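Local structure of glycerate 2-kinase (Pyrococcus horikoshii, 1X3L) at residues A[7-12]-A[280-285]; A[114-119]-A[123-128]; A[347-352]-A[406-411]. The protein catalyses the ATP-dependent, magnesium-supported phosphorylation of D-glycerate to 2-phosphoglycerate, and can also use other nucleotides or pyrophosphate as phosphate donor. One frame throughout, in Å; residues are numbered along the deposited sequence.

Overall arrangement
The chain starts with helix 6-20, whose first turns form one half of contact 1. It then builds a parallel six-stranded sheet. Contact 2 lies there, joining the end of helix 103-118 to strand 124-129 across a short turn. Only when the chain reaches the end of helix 268-281 and strand 285-290 does contact 1 close, so contact 2 is nested inside its loop. Contact 3 follows in series and ties helix 343-351 to helix 405-411. Contacts 1 and 3 belong to the part built on the mixed sheet, with centres about 22 Å apart. Contacts 2 and 3 lie on opposite sides of the chain's centre, their centres about 49 Å apart.

Contact 1. Residues A[7-12]-A[280-285]; sequences REIGLR and QRLGFK. With EDO (1,2-ethanediol), chain C.
I9 of helix 6-20 meets F284 where the chain turns from helix 268-281 into strand 285-290. The turn is a Schellman motif. G283 has positive phi, 96°, and its N is bonded to Q280 O at 3.0 Å. The contact packs the N-terminal helix against a helix-to-strand connection at the border of the mixed sheet.

The tight part is the I9-F284 pair. The two side chains approach from opposite directions. I9 CD1 reaches the rim of the phenyl ring near its plane and lies 3.6 Å from F284 CZ. It does not sit over a face. I9 CG1 stands beside the backbone N (chi1 -68°), and the chain then runs out extended to CD1. The other branch, CG2, is 4.1 Å from F284 CE2 and also borders L282 CD1. Both I9 and F284 are buried, and both touch I432 of strand 427-435. The pair thus belongs to the apolar layer between helix 6-20 and the mixed sheet.

The other side is looser and more open. L282 is partly exposed and R12 is exposed. The extended R12 chain slants across the isobutyl end of L282, with R12 CD 4.0 Å from L282 CD1. The contact here is with the aliphatic part and NE, while the charge is directed to E278, with which R12 NE forms a salt bridge.

On the helix face turned from the 280-285 segment, a 1,2-ethanediol molecule, probably from the crystallisation liquor, lies beside L11. Its C1 is 3.5 Å from L11 CB, and its O2 donates a hydrogen bond of 2.8 Å to L11 O.

Contact 2. Residues A[114-119]-A[123-128]; sequences SILNRA and DIVFIL
D123 faces the end of helix 103-118 and opens the 123-128 segment beside A119. With its CG beside the backbone N (chi1 -61°), the carboxylate is turned to the helix end, and D123 OD2 lies 3.6 Å from both CA and C of A119. The carboxylate takes its hydrogen bonds from two other parts of the chain: OD2 accepts from the backbone N of R120, in the turn just after the helix, and OD1 from the backbone N of K50. One buried acidic group thus links the turn to the approach to strand 51-56. R118 NE stays 7.0 Å from D123 OD2, and the salt bridge of R118 is to E74.

I124 points away from the helix and packs on I190 of strand 188-194. Its backbone bonds to K50 and Y52 hold it in the sheet.

V125 carries most of the apolar contact. Its two methyl groups divide the work. CG1 is anti to the backbone N (chi1 180°) and meets L116 CD2 at 3.8 Å. CG2 sits beside the backbone N and meets A119 CB, also at 3.8 Å. The leucine and valine side chains cross at about a right angle. L116 CD2 also comes within 4.1 Å of V125 CG2, so it rests against both branches.

F126 and L128 are on the other face of the strand and pack on I67 of helix 60-70.

The alternation places helix 103-118 on one face of the sheet and helix 60-70 on the other. A short turn returns the chain from helix to parallel strand, as in the beta-alpha-beta units of a three-layer alpha/beta sandwich.

Contact 3. Residues A[347-352]-A[406-411]; sequences IALSAT and YEALKK
L349 of helix 343-351 reaches toward helix 405-411 and lodges against A408 and L409. This is helix-to-helix packing within the MOFRL region, and its touching residues are all buried.

The orientation of L349 sets the contact. Its CG is anti to the backbone N (chi1 -178°), which carries the branched end out toward the second helix. The two methyl groups then separate. CD2 meets the single methyl of A408, with A408 CB 4.0 Å away. CD1 meets L409 CD2 at 4.1 Å. L409 keeps its CG beside the backbone N (chi1 -67°), and this brings L409 CD2 to 4.2 Å from L349 CB as well. The two leucine side chains run at a slant to each other. The junction is purely apolar, without a hydrogen bond between the segments.

Two further helices continue this core. L349 touches L389 of helix 385-391 and V396 and V399 of helix 396-401. A408 also packs on V399.

The outer side of the second helix is polar. There K410 NZ forms a salt bridge of 2.7 Å with E407 OE1, on the syn side of the carboxylate.

At the end of the first segment, L349 O accepts two bonds from T352. One comes from the backbone N. The other comes from the hydroxyl, with T352 OG1 2.7 Å from L349 O and tilted 15° from the carbonyl plane.

Contact 1. Residues A[7-12]-A[280-285]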
loop_
_atom_site.group_PDB
_atom_site.type_symbol
_atom_site.label_atom_id
_atom_site.label_comp_id
_atom_site.label_asym_id
_atom_site.label_seq_id
_atom_site.Cartn_x
_atom_site.Cartn_y
_atom_site.Cartn_z
ATOM N N ARG A 7 1.128 14.792 -23.629
ATOM C CA ARG A 7 1.558 15.086 -22.261
ATOM C C ARG A 7 0.403 15.421 -21.321
ATOM O O ARG A 7 0.403 14.995 -20.164
ATOM C CB ARG A 7 2.577 16.225 -22.244
ATOM C CG ARG A 7 3.058 16.583 -20.844
ATOM C CD ARG A 7 4.420 17.241 -20.887
ATOM N NE ARG A 7 5.367 16.378 -21.585
ATOM C CZ ARG A 7 6.591 16.101 -21.153
ATOM N NH1 ARG A 7 7.031 16.621 -20.013
ATOM N NH2 ARG A 7 7.367 15.295 -21.863
ATOM N N GLU A 8 -0.572 16.191 -21.803
ATOM C CA GLU A 8 -1.725 16.525 -20.973
ATOM C C GLU A 8 -2.466 15.226 -20.665
ATOM O O GLU A 8 -2.956 15.031 -19.561
ATOM C CB GLU A 8 -2.668 17.502 -21.689
ATOM C CG GLU A 8 -4.075 17.544 -21.070
ATOM C CD GLU A 8 -4.956 18.670 -21.620
ATOM O OE1 GLU A 8 -4.611 19.253 -22.665
ATOM O OE2 GLU A 8 -6.000 18.965 -21.000
ATOM N N ILE A 9 -2.537 14.332 -21.646
ATOM C CA ILE A 9 -3.216 13.058 -21.439
ATOM C C ILE A 9 -2.492 12.264 -20.358
ATOM O O ILE A 9 -3.110 11.782 -19.403
ATOM C CB ILE A 9 -3.266 12.229 -22.734
ATOM C CG1 ILE A 9 -4.182 12.917 -23.748
ATOM C CG2 ILE A 9 -3.768 10.815 -22.431
ATOM C CD1 ILE A 9 -4.159 12.294 -25.139
ATOM N N GLY A 10 -1.176 12.145 -20.504
ATOM C CA GLY A 10 -0.394 11.412 -19.524
ATOM C C GLY A 10 -0.563 11.954 -18.112
ATOM O O GLY A 10 -0.796 11.192 -17.173
ATOM N N LEU A 11 -0.446 13.269 -17.953
ATOM C CA LEU A 11 -0.586 13.875 -16.630
ATOM C C LEU A 11 -2.007 13.721 -16.086
ATOM O O LEU A 11 -2.213 13.597 -14.875
ATOM C CB LEU A 11 -0.169 15.348 -16.681
ATOM C CG LEU A 11 1.329 15.541 -16.959
ATOM C CD1 LEU A 11 1.661 17.032 -17.113
ATOM C CD2 LEU A 11 2.132 14.941 -15.823
ATOM N N ARG A 12 -2.984 13.714 -16.987
ATOM C CA ARG A 12 -4.380 13.537 -16.596
ATOM C C ARG A 12 -4.575 12.131 -16.009
ATOM O O ARG A 12 -5.275 11.950 -15.013
ATOM C CB ARG A 12 -5.290 13.725 -17.815
ATOM C CG ARG A 12 -6.771 13.613 -17.516
ATOM C CD ARG A 12 -7.628 13.908 -18.750
ATOM N NE ARG A 12 -9.041 13.631 -18.500
ATOM C CZ ARG A 12 -9.900 14.503 -17.982
ATOM N NH1 ARG A 12 -9.495 15.725 -17.660
ATOM N NH2 ARG A 12 -11.166 14.155 -17.780
ATOM N N GLN A 280 -9.907 4.966 -21.647
ATOM C CA GLN A 280 -10.971 4.563 -22.560
ATOM C C GLN A 280 -11.919 5.726 -22.839
ATOM O O GLN A 280 -12.374 5.900 -23.965
ATOM C CB GLN A 280 -11.727 3.363 -21.983
ATOM C CG GLN A 280 -10.841 2.121 -21.891
ATOM C CD GLN A 280 -11.395 1.052 -20.970
ATOM O OE1 GLN A 280 -11.917 1.355 -19.905
ATOM N NE2 GLN A 280 -11.260 -0.209 -21.370
ATOM N N ARG A 281 -12.201 6.537 -21.822
ATOM C CA ARG A 281 -13.086 7.685 -21.998
ATOM C C ARG A 281 -12.465 8.698 -22.953
ATOM O O ARG A 281 -13.173 9.412 -23.665
ATOM C CB ARG A 281 -13.369 8.362 -20.655
ATOM C CG ARG A 281 -14.111 7.486 -19.660
ATOM C CD ARG A 281 -14.560 8.290 -18.447
ATOM N NE ARG A 281 -15.382 9.423 -18.860
ATOM C CZ ARG A 281 -15.980 10.268 -18.025
ATOM N NH1 ARG A 281 -15.855 10.119 -16.710
ATOM N NH2 ARG A 281 -16.711 11.265 -18.511
ATOM N N LEU A 282 -11.137 8.754 -22.978
ATOM C CA LEU A 282 -10.442 9.684 -23.857
ATOM C C LEU A 282 -10.279 9.125 -25.274
ATOM O O LEU A 282 -9.659 9.754 -26.127
ATOM C CB LEU A 282 -9.080 10.048 -23.258
ATOM C CG LEU A 282 -9.184 10.748 -21.896
ATOM C CD1 LEU A 282 -7.813 10.835 -21.244
ATOM C CD2 LEU A 282 -9.789 12.139 -22.083
ATOM N N GLY A 283 -10.832 7.938 -25.518
ATOM C CA GLY A 283 -10.760 7.345 -26.843
ATOM C C GLY A 283 -9.655 6.337 -27.109
ATOM O O GLY A 283 -9.449 5.942 -28.257
ATOM N N PHE A 284 -8.943 5.912 -26.069
ATOM C CA PHE A 284 -7.865 4.942 -26.242
ATOM C C PHE A 284 -8.316 3.557 -25.807
ATOM O O PHE A 284 -9.230 3.410 -24.996
ATOM C CB PHE A 284 -6.650 5.290 -25.366
ATOM C CG PHE A 284 -5.951 6.573 -25.733
ATOM C CD1 PHE A 284 -4.780 6.551 -26.486
ATOM C CD2 PHE A 284 -6.430 7.799 -25.277
ATOM C CE1 PHE A 284 -4.090 7.734 -26.779
ATOM C CE2 PHE A 284 -5.752 8.987 -25.563
ATOM C CZ PHE A 284 -4.577 8.953 -26.317
ATOM N N LYS A 285 -7.670 2.536 -26.358
ATOM C CA LYS A 285 -7.924 1.178 -25.914
ATOM C C LYS A 285 -6.884 1.145 -24.790
ATOM O O LYS A 285 -5.790 1.689 -24.951
ATOM C CB LYS A 285 -7.573 0.164 -27.003
ATOM C CG LYS A 285 -8.639 0.026 -28.082
ATOM C CD LYS A 285 -9.960 -0.461 -27.488
ATOM C CE LYS A 285 -11.041 -0.597 -28.558
ATOM N NZ LYS A 285 -10.684 -1.597 -29.613
HETATM C C1 EDO C . -1.258 17.550 -14.147
HETATM O O1 EDO C . -2.586 17.301 -14.649
HETATM C C2 EDO C . -1.022 16.825 -12.809
HETATM O O2 EDO C . -1.166 15.399 -12.951
#

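Contact 2. Residues A[114-119]-A[123-128]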
loop_
_atom_site.group_PDB
_atom_site.type_symbol
_atom_site.label_atom_id
_atom_site.label_comp_id
_atom_site.label_asym_id
_atom_site.label_seq_id
_atom_site.Cartn_x
_atom_site.Cartn_y
_atom_site.Cartn_z
ATOM N N SER A 114 -12.076 -1.650 23.961
ATOM C CA SER A 114 -13.135 -1.043 24.750
ATOM C C SER A 114 -14.360 -0.815 23.870
ATOM O O SER A 114 -15.490 -1.101 24.267
ATOM C CB SER A 114 -12.654 0.289 25.328
ATOM O OG SER A 114 -13.726 1.002 25.913
ATOM N N ILE A 115 -14.124 -0.302 22.667
ATOM C CA ILE A 115 -15.196 -0.038 21.719
ATOM C C ILE A 115 -15.888 -1.327 21.279
ATOM O O ILE A 115 -17.113 -1.369 21.153
ATOM C CB ILE A 115 -14.653 0.701 20.478
ATOM C CG1 ILE A 115 -14.186 2.100 20.890
ATOM C CG2 ILE A 115 -15.722 0.778 19.388
ATOM C CD1 ILE A 115 -13.454 2.847 19.804
ATOM N N LEU A 116 -15.104 -2.375 21.048
ATOM C CA LEU A 116 -15.656 -3.656 20.621
ATOM C C LEU A 116 -16.399 -4.353 21.757
ATOM O O LEU A 116 -17.249 -5.215 21.527
ATOM C CB LEU A 116 -14.543 -4.560 20.091
ATOM C CG LEU A 116 -13.899 -4.097 18.780
ATOM C CD1 LEU A 116 -12.774 -5.047 18.396
ATOM C CD2 LEU A 116 -14.958 -4.045 17.687
ATOM N N ASN A 117 -16.077 -3.981 22.988
ATOM C CA ASN A 117 -16.751 -4.574 24.130
ATOM C C ASN A 117 -18.151 -3.974 24.211
ATOM O O ASN A 117 -19.109 -4.647 24.581
ATOM C CB ASN A 117 -15.980 -4.283 25.416
ATOM C CG ASN A 117 -16.621 -4.922 26.629
ATOM O OD1 ASN A 117 -16.781 -6.144 26.685
ATOM N ND2 ASN A 117 -16.998 -4.103 27.605
ATOM N N ARG A 118 -18.259 -2.703 23.832
ATOM C CA ARG A 118 -19.525 -1.981 23.856
ATOM C C ARG A 118 -20.423 -2.258 22.647
ATOM O O ARG A 118 -21.645 -2.219 22.762
ATOM C CB ARG A 118 -19.258 -0.478 23.957
ATOM C CG ARG A 118 -20.506 0.380 23.870
ATOM C CD ARG A 118 -20.156 1.859 23.811
ATOM N NE ARG A 118 -21.331 2.685 23.556
ATOM C CZ ARG A 118 -21.289 3.994 23.332
ATOM N NH1 ARG A 118 -20.123 4.632 23.332
ATOM N NH2 ARG A 118 -22.409 4.666 23.101
ATOM N N ALA A 119 -19.827 -2.527 21.488
ATOM C CA ALA A 119 -20.615 -2.802 20.287
ATOM C C ALA A 119 -21.409 -4.101 20.449
ATOM O O ALA A 119 -20.875 -5.109 20.912
ATOM C CB ALA A 119 -19.703 -2.889 19.063
ATOM N N ASP A 123 -24.890 -4.050 15.974
ATOM C CA ASP A 123 -24.192 -2.836 15.557
ATOM C C ASP A 123 -23.190 -3.146 14.448
ATOM O O ASP A 123 -22.808 -4.301 14.238
ATOM C CB ASP A 123 -23.435 -2.204 16.728
ATOM C CG ASP A 123 -24.345 -1.792 17.861
ATOM O OD1 ASP A 123 -25.467 -1.316 17.585
ATOM O OD2 ASP A 123 -23.925 -1.931 19.029
ATOM N N ILE A 124 -22.764 -2.104 13.745
ATOM C CA ILE A 124 -21.793 -2.242 12.669
ATOM C C ILE A 124 -20.487 -1.594 13.120
ATOM O O ILE A 124 -20.494 -0.499 13.689
ATOM C CB ILE A 124 -22.277 -1.541 11.378
ATOM C CG1 ILE A 124 -23.525 -2.245 10.841
ATOM C CG2 ILE A 124 -21.163 -1.532 10.330
ATOM C CD1 ILE A 124 -24.041 -1.672 9.538
ATOM N N VAL A 125 -19.373 -2.277 12.881
ATOM C CA VAL A 125 -18.067 -1.750 13.261
ATOM C C VAL A 125 -17.134 -1.669 12.058
ATOM O O VAL A 125 -16.748 -2.692 11.493
ATOM C CB VAL A 125 -17.382 -2.632 14.330
ATOM C CG1 VAL A 125 -16.024 -2.045 14.692
ATOM C CG2 VAL A 125 -18.267 -2.745 15.569
ATOM N N PHE A 126 -16.780 -0.448 11.670
ATOM C CA PHE A 126 -15.865 -0.231 10.553
ATOM C C PHE A 126 -14.433 -0.362 11.058
ATOM O O PHE A 126 -14.064 0.250 12.060
ATOM C CB PHE A 126 -16.044 1.179 9.972
ATOM C CG PHE A 126 -17.136 1.288 8.951
ATOM C CD1 PHE A 126 -16.910 0.919 7.631
ATOM C CD2 PHE A 126 -18.392 1.763 9.309
ATOM C CE1 PHE A 126 -17.917 1.021 6.678
ATOM C CE2 PHE A 126 -19.409 1.869 8.365
ATOM C CZ PHE A 126 -19.173 1.499 7.048
ATOM N N ILE A 127 -13.631 -1.171 10.375
ATOM C CA ILE A 127 -12.225 -1.333 10.736
ATOM C C ILE A 127 -11.488 -0.733 9.541
ATOM O O ILE A 127 -11.553 -1.274 8.439
ATOM C CB ILE A 127 -11.836 -2.819 10.884
ATOM C CG1 ILE A 127 -12.748 -3.502 11.905
ATOM C CG2 ILE A 127 -10.382 -2.932 11.328
ATOM C CD1 ILE A 127 -12.596 -2.976 13.326
ATOM N N LEU A 128 -10.813 0.393 9.755
ATOM C CA LEU A 128 -10.101 1.086 8.687
ATOM C C LEU A 128 -8.596 0.849 8.817
ATOM O O LEU A 128 -7.954 1.318 9.758
ATOM C CB LEU A 128 -10.444 2.583 8.742
ATOM C CG LEU A 128 -11.951 2.895 8.845
ATOM C CD1 LEU A 128 -12.186 4.405 8.842
ATOM C CD2 LEU A 128 -12.697 2.252 7.675
#

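Contact 3. Residues A[347-352]-A[406-411]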
loop_
_atom_site.group_PDB
_atom_site.type_symbol
_atom_site.label_atom_id
_atom_site.label_comp_id
_atom_site.label_asym_id
_atom_site.label_seq_id
_atom_site.Cartn_x
_atom_site.Cartn_y
_atom_site.Cartn_z
ATOM N N ILE A 347 13.469 4.161 -15.006
ATOM C CA ILE A 347 12.596 3.486 -15.962
ATOM C C ILE A 347 12.374 4.435 -17.137
ATOM O O ILE A 347 12.558 4.069 -18.303
ATOM C CB ILE A 347 11.210 3.172 -15.357
ATOM C CG1 ILE A 347 11.311 2.007 -14.366
ATOM C CG2 ILE A 347 10.215 2.866 -16.476
ATOM C CD1 ILE A 347 9.987 1.674 -13.684
ATOM N N ALA A 348 11.967 5.659 -16.812
ATOM C CA ALA A 348 11.698 6.687 -17.812
ATOM C C ALA A 348 12.913 7.011 -18.675
ATOM O O ALA A 348 12.826 7.016 -19.904
ATOM C CB ALA A 348 11.214 7.963 -17.122
ATOM N N LEU A 349 14.044 7.278 -18.028
ATOM C CA LEU A 349 15.251 7.634 -18.760
ATOM C C LEU A 349 15.766 6.490 -19.626
ATOM O O LEU A 349 16.200 6.706 -20.759
ATOM C CB LEU A 349 16.350 8.086 -17.785
ATOM C CG LEU A 349 17.669 8.542 -18.426
ATOM C CD1 LEU A 349 17.434 9.790 -19.281
ATOM C CD2 LEU A 349 18.694 8.837 -17.335
ATOM N N SER A 350 15.701 5.272 -19.104
ATOM C CA SER A 350 16.196 4.115 -19.846
ATOM C C SER A 350 15.390 3.881 -21.121
ATOM O O SER A 350 15.926 3.444 -22.142
ATOM C CB SER A 350 16.144 2.867 -18.959
ATOM O OG SER A 350 16.764 1.766 -19.595
ATOM N N ALA A 351 14.099 4.182 -21.059
ATOM C CA ALA A 351 13.218 3.979 -22.197
ATOM C C ALA A 351 13.335 5.036 -23.290
ATOM O O ALA A 351 12.888 4.797 -24.405
ATOM C CB ALA A 351 11.761 3.896 -21.719
ATOM N N THR A 352 13.934 6.189 -22.983
ATOM C CA THR A 352 14.050 7.268 -23.970
ATOM C C THR A 352 14.609 6.891 -25.336
ATOM O O THR A 352 14.075 7.317 -26.360
ATOM C CB THR A 352 14.895 8.462 -23.451
ATOM O OG1 THR A 352 16.211 8.012 -23.097
ATOM C CG2 THR A 352 14.221 9.109 -22.245
ATOM N N TYR A 406 18.308 11.573 -12.189
ATOM C CA TYR A 406 17.635 12.811 -11.792
ATOM C C TYR A 406 18.215 14.011 -12.538
ATOM O O TYR A 406 17.477 14.840 -13.072
ATOM C CB TYR A 406 17.782 13.043 -10.285
ATOM C CG TYR A 406 17.096 14.302 -9.767
ATOM C CD1 TYR A 406 15.814 14.244 -9.222
ATOM C CD2 TYR A 406 17.746 15.541 -9.787
ATOM C CE1 TYR A 406 15.194 15.381 -8.698
ATOM C CE2 TYR A 406 17.132 16.693 -9.267
ATOM C CZ TYR A 406 15.859 16.599 -8.722
ATOM O OH TYR A 406 15.246 17.708 -8.181
ATOM N N GLU A 407 19.541 14.101 -12.575
ATOM C CA GLU A 407 20.205 15.218 -13.233
ATOM C C GLU A 407 19.946 15.291 -14.735
ATOM O O GLU A 407 19.887 16.383 -15.309
ATOM C CB GLU A 407 21.712 15.159 -12.968
ATOM C CG GLU A 407 22.089 15.244 -11.496
ATOM C CD GLU A 407 21.523 16.479 -10.822
ATOM O OE1 GLU A 407 21.685 17.585 -11.376
ATOM O OE2 GLU A 407 20.920 16.347 -9.736
ATOM N N ALA A 408 19.794 14.139 -15.379
ATOM C CA ALA A 408 19.541 14.131 -16.817
ATOM C C ALA A 408 18.115 14.578 -17.101
ATOM O O ALA A 408 17.889 15.469 -17.919
ATOM C CB ALA A 408 19.779 12.734 -17.397
ATOM N N LEU A 409 17.159 13.953 -16.419
ATOM C CA LEU A 409 15.751 14.288 -16.604
ATOM C C LEU A 409 15.479 15.751 -16.271
ATOM O O LEU A 409 14.647 16.392 -16.909
ATOM C CB LEU A 409 14.872 13.394 -15.727
ATOM C CG LEU A 409 14.836 11.899 -16.085
ATOM C CD1 LEU A 409 13.998 11.151 -15.056
ATOM C CD2 LEU A 409 14.256 11.712 -17.493
ATOM N N LYS A 410 16.193 16.265 -15.275
ATOM C CA LYS A 410 16.035 17.649 -14.840
ATOM C C LYS A 410 16.297 18.669 -15.947
ATOM O O LYS A 410 15.693 19.740 -15.967
ATOM C CB LYS A 410 16.974 17.939 -13.660
ATOM C CG LYS A 410 16.863 19.355 -13.103
ATOM C CD LYS A 410 17.727 19.557 -11.856
ATOM C CE LYS A 410 19.210 19.626 -12.193
ATOM N NZ LYS A 410 20.056 19.740 -10.966
ATOM N N LYS A 411 17.186 18.328 -16.874
ATOM C CA LYS A 411 17.557 19.241 -17.952
ATOM C C LYS A 411 16.663 19.233 -19.182
ATOM O O LYS A 411 16.744 20.135 -20.014
ATOM C CB LYS A 411 18.998 18.961 -18.380
ATOM C CG LYS A 411 19.996 19.049 -17.238
ATOM C CD LYS A 411 21.405 18.827 -17.729
ATOM C CE LYS A 411 22.406 18.947 -16.595
ATOM N NZ LYS A 411 23.796 18.706 -17.087
#